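Local coordinates for DMSP lyase (Ruegeria pomeroyi, PDB 5CU1), which belongs to the cupin clan of beta-barrel proteins and binds an iron(III) ion in this structure, at residues H141-G152 with R187-D198. Numbering follows the deposited sequence.
With FE (Fe (III) ion), chain B.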
# COMPACT_ATOMS: atom_id res chain seq x y z
N HIS A 141 -13.30 2.34 2.57
CA HIS A 141 -13.24 1.50 3.69
C HIS A 141 -13.33 2.13 5.06
O HIS A 141 -12.95 3.17 5.28
CB HIS A 141 -12.03 0.66 3.70
CG HIS A 141 -10.79 1.38 3.35
ND1 HIS A 141 -10.18 2.28 4.16
CD2 HIS A 141 -10.07 1.37 2.24
CE1 HIS A 141 -9.10 2.70 3.60
NE2 HIS A 141 -9.04 2.22 2.42
N PRO A 142 -13.85 1.43 6.01
CA PRO A 142 -13.87 1.74 7.45
C PRO A 142 -12.64 2.06 8.25
O PRO A 142 -12.80 2.96 8.88
CB PRO A 142 -14.58 0.52 7.99
CG PRO A 142 -15.31 0.08 6.91
CD PRO A 142 -14.64 0.28 5.74
N ALA A 143 -11.46 1.47 8.03
CA ALA A 143 -10.30 1.90 8.48
C ALA A 143 -10.01 3.34 8.09
O ALA A 143 -10.07 3.68 7.06
CB ALA A 143 -9.16 1.00 8.07
N GLU A 144 -9.51 4.03 9.03
CA GLU A 144 -8.65 5.11 8.85
C GLU A 144 -7.31 4.78 8.31
O GLU A 144 -6.76 3.84 8.63
CB GLU A 144 -8.54 5.91 10.09
CG GLU A 144 -9.81 6.35 10.69
CD GLU A 144 -9.67 7.33 11.85
OE1 GLU A 144 -9.16 7.08 12.79
OE2 GLU A 144 -10.18 8.36 11.83
N GLU A 145 -6.92 5.63 7.44
CA GLU A 145 -5.80 5.49 6.59
C GLU A 145 -4.75 6.58 6.42
O GLU A 145 -5.03 7.56 6.31
CB GLU A 145 -6.22 4.84 5.28
CG GLU A 145 -5.31 4.75 4.17
CD GLU A 145 -5.91 4.28 2.92
OE1 GLU A 145 -6.54 4.89 2.27
OE2 GLU A 145 -5.81 3.23 2.63
N ILE A 146 -3.54 6.22 6.48
CA ILE A 146 -2.41 6.92 5.92
C ILE A 146 -1.64 6.37 4.70
O ILE A 146 -1.21 5.38 4.75
CB ILE A 146 -1.54 7.51 7.06
CG1 ILE A 146 -0.91 8.85 6.69
CG2 ILE A 146 -0.70 6.47 7.83
CD1 ILE A 146 -0.01 9.42 7.78
N TYR A 147 -1.54 7.10 3.65
CA TYR A 147 -0.62 6.95 2.54
C TYR A 147 0.69 7.81 2.60
O TYR A 147 0.73 8.91 2.42
CB TYR A 147 -1.43 7.04 1.20
CG TYR A 147 -2.07 5.90 0.44
CD1 TYR A 147 -3.27 5.41 0.73
CD2 TYR A 147 -1.52 5.45 -0.69
CE1 TYR A 147 -3.89 4.51 -0.05
CE2 TYR A 147 -2.07 4.53 -1.43
CZ TYR A 147 -3.26 4.03 -1.14
OH TYR A 147 -3.71 3.18 -1.99
N PHE A 148 1.72 7.17 2.89
CA PHE A 148 3.10 7.58 2.83
C PHE A 148 3.81 7.08 1.61
O PHE A 148 4.05 6.05 1.51
CB PHE A 148 3.82 7.38 4.20
CG PHE A 148 5.15 7.98 4.32
CD1 PHE A 148 5.41 9.08 5.12
CD2 PHE A 148 6.15 7.42 3.71
CE1 PHE A 148 6.57 9.58 5.23
CE2 PHE A 148 7.37 7.98 3.82
CZ PHE A 148 7.54 9.08 4.56
N ILE A 149 4.18 7.93 0.80
CA ILE A 149 4.84 7.70 -0.43
C ILE A 149 6.40 7.41 -0.28
O ILE A 149 7.14 8.19 0.17
CB ILE A 149 4.50 8.77 -1.50
CG1 ILE A 149 3.28 8.51 -2.23
CG2 ILE A 149 5.43 8.87 -2.53
CD1 ILE A 149 2.01 8.66 -1.61
N LEU A 150 6.83 6.31 -0.80
CA LEU A 150 8.19 5.87 -0.80
C LEU A 150 9.05 6.21 -2.00
O LEU A 150 10.10 6.47 -1.82
CB LEU A 150 8.34 4.37 -0.43
CG LEU A 150 7.54 3.67 0.61
CD1 LEU A 150 7.25 2.25 0.59
CD2 LEU A 150 7.83 4.24 1.92
N ALA A 151 8.45 6.28 -3.17
CA ALA A 151 8.89 6.13 -4.55
C ALA A 151 7.98 6.54 -5.62
O ALA A 151 6.95 6.40 -5.53
CB ALA A 151 9.50 4.83 -4.78
N GLY A 152 8.52 7.20 -6.57
CA GLY A 152 7.90 8.05 -7.54
C GLY A 152 7.05 9.13 -7.12
O GLY A 152 7.42 9.80 -6.39
N ARG A 187 4.86 8.65 -14.36
CA ARG A 187 5.64 8.08 -13.26
C ARG A 187 4.87 6.99 -12.51
O ARG A 187 3.66 7.04 -12.40
CB ARG A 187 6.02 9.18 -12.26
CG ARG A 187 6.54 10.48 -12.87
CD ARG A 187 8.00 10.35 -13.28
NE ARG A 187 8.76 9.57 -12.32
CZ ARG A 187 9.20 10.04 -11.16
NH1 ARG A 187 8.97 11.31 -10.82
NH2 ARG A 187 9.88 9.24 -10.34
N PRO A 188 5.59 5.98 -12.00
CA PRO A 188 5.02 5.04 -11.02
C PRO A 188 5.13 5.58 -9.60
O PRO A 188 5.75 6.63 -9.41
CB PRO A 188 5.88 3.79 -11.18
CG PRO A 188 7.23 4.35 -11.61
CD PRO A 188 6.88 5.51 -12.53
N PHE A 189 4.53 4.88 -8.64
CA PHE A 189 4.82 5.13 -7.22
C PHE A 189 4.73 3.84 -6.43
O PHE A 189 4.09 2.86 -6.85
CB PHE A 189 3.89 6.20 -6.61
CG PHE A 189 2.53 5.67 -6.19
CD1 PHE A 189 2.28 5.33 -4.88
CD2 PHE A 189 1.51 5.53 -7.11
CE1 PHE A 189 1.04 4.84 -4.49
CE2 PHE A 189 0.28 5.06 -6.73
CZ PHE A 189 0.05 4.71 -5.42
N MET A 190 5.39 3.85 -5.28
CA MET A 190 5.17 2.87 -4.23
C MET A 190 4.84 3.63 -2.96
O MET A 190 5.42 4.69 -2.70
CB MET A 190 6.40 2.00 -4.03
CG MET A 190 6.31 1.10 -2.83
SD MET A 190 7.86 0.31 -2.41
CE MET A 190 8.36 -0.29 -4.01
N ALA A 191 3.91 3.10 -2.16
CA ALA A 191 3.58 3.72 -0.88
C ALA A 191 3.47 2.69 0.22
O ALA A 191 3.13 1.54 -0.02
CB ALA A 191 2.26 4.51 -0.97
N LEU A 192 3.77 3.13 1.42
CA LEU A 192 3.38 2.44 2.63
C LEU A 192 1.99 2.93 2.98
O LEU A 192 1.74 4.14 2.93
CB LEU A 192 4.35 2.72 3.77
CG LEU A 192 3.90 2.29 5.16
CD1 LEU A 192 3.94 0.76 5.29
CD2 LEU A 192 4.74 2.97 6.25
N VAL A 193 1.10 2.00 3.31
CA VAL A 193 -0.26 2.30 3.72
C VAL A 193 -0.55 1.71 5.09
O VAL A 193 -0.46 0.50 5.25
CB VAL A 193 -1.28 1.75 2.72
CG1 VAL A 193 -2.68 2.29 3.03
CG2 VAL A 193 -0.85 2.08 1.31
N LEU A 194 -0.88 2.56 6.07
CA LEU A 194 -1.23 2.11 7.42
C LEU A 194 -2.72 2.21 7.67
O LEU A 194 -3.35 3.16 7.24
CB LEU A 194 -0.49 2.94 8.48
CG LEU A 194 1.03 2.86 8.39
CD1 LEU A 194 1.68 3.64 9.51
CD2 LEU A 194 1.51 1.42 8.40
N TRP A 195 -3.27 1.20 8.36
CA TRP A 195 -4.68 1.17 8.77
C TRP A 195 -4.80 1.13 10.28
O TRP A 195 -3.97 0.54 10.98
CB TRP A 195 -5.41 -0.06 8.21
CG TRP A 195 -5.82 0.06 6.81
CD1 TRP A 195 -5.31 0.90 5.88
CD2 TRP A 195 -6.84 -0.70 6.15
NE1 TRP A 195 -5.95 0.72 4.68
CE2 TRP A 195 -6.89 -0.26 4.83
CE3 TRP A 195 -7.71 -1.71 6.57
CZ2 TRP A 195 -7.80 -0.78 3.91
CZ3 TRP A 195 -8.60 -2.23 5.65
CH2 TRP A 195 -8.64 -1.76 4.34
N ARG A 196 -5.86 1.75 10.78
CA ARG A 196 -6.16 1.69 12.19
C ARG A 196 -7.67 1.68 12.30
O ARG A 196 -8.35 2.17 11.41
CB ARG A 196 -5.53 2.88 12.94
CG ARG A 196 -6.13 4.23 12.60
CD ARG A 196 -5.35 5.38 13.23
NE ARG A 196 -6.17 6.60 13.27
CZ ARG A 196 -5.80 7.74 13.83
NH1 ARG A 196 -4.62 7.88 14.42
NH2 ARG A 196 -6.64 8.76 13.82
N GLY A 197 -8.18 1.07 13.37
CA GLY A 197 -9.61 0.97 13.57
C GLY A 197 -10.16 -0.35 13.09
O GLY A 197 -9.64 -1.40 13.44
N ASP A 198 -11.21 -0.31 12.28
CA ASP A 198 -11.78 -1.51 11.69
C ASP A 198 -10.88 -2.03 10.58
O ASP A 198 -10.84 -1.47 9.50
CB ASP A 198 -13.18 -1.20 11.15
CG ASP A 198 -13.82 -2.36 10.43
OD1 ASP A 198 -13.25 -3.47 10.37
OD2 ASP A 198 -14.94 -2.15 9.93
FE FE B . -7.44 3.20 0.90
O HOH W 1 -11.58 -1.28 7.01
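Glu145 OE2 is held by the indole of Trp195 and by the iron(III) ion. Trp195 NE1 donates to it over 3.2 Å, on the anti side and 34° out of the carboxylate plane. Both Glu145 oxygens bind the iron; OE1 also hydrogen-bonds His174 ND1. With CG anti to the backbone N (chi1 171°) and the chain extended beyond, the carboxylate reaches the metal. His141 NE2 binds the iron at 2.4 Å, and His180 completes the protein ligands. Trp195 CZ2 lies over the centre of the His141 ring; this ring and the six-membered ring of Trp195 meet obliquely, planes 38° apart. His141 ND1 donates in the ring plane to a lone pair of Ala143 O, which, with the metal bond, helps fix the imidazole's rotation. Strands 144-150 and 189-196 are antiparallel neighbours in a sheet of the cupin barrel. The face with Glu145, Tyr147, Val193 and Trp195 looks toward the iron. On it, Val193 CG2 sits 3.8 Å from the Tyr147 ring centroid, a CH-pi contact. On the face with Glu144 and Arg196, Arg196 NE and NH2 salt-bridge Glu144 OE1 from above the carboxylate plane. Arg196 NH1 bonds to Phe39 O. A classic bulge sets Leu150 and Ala151 against Met190.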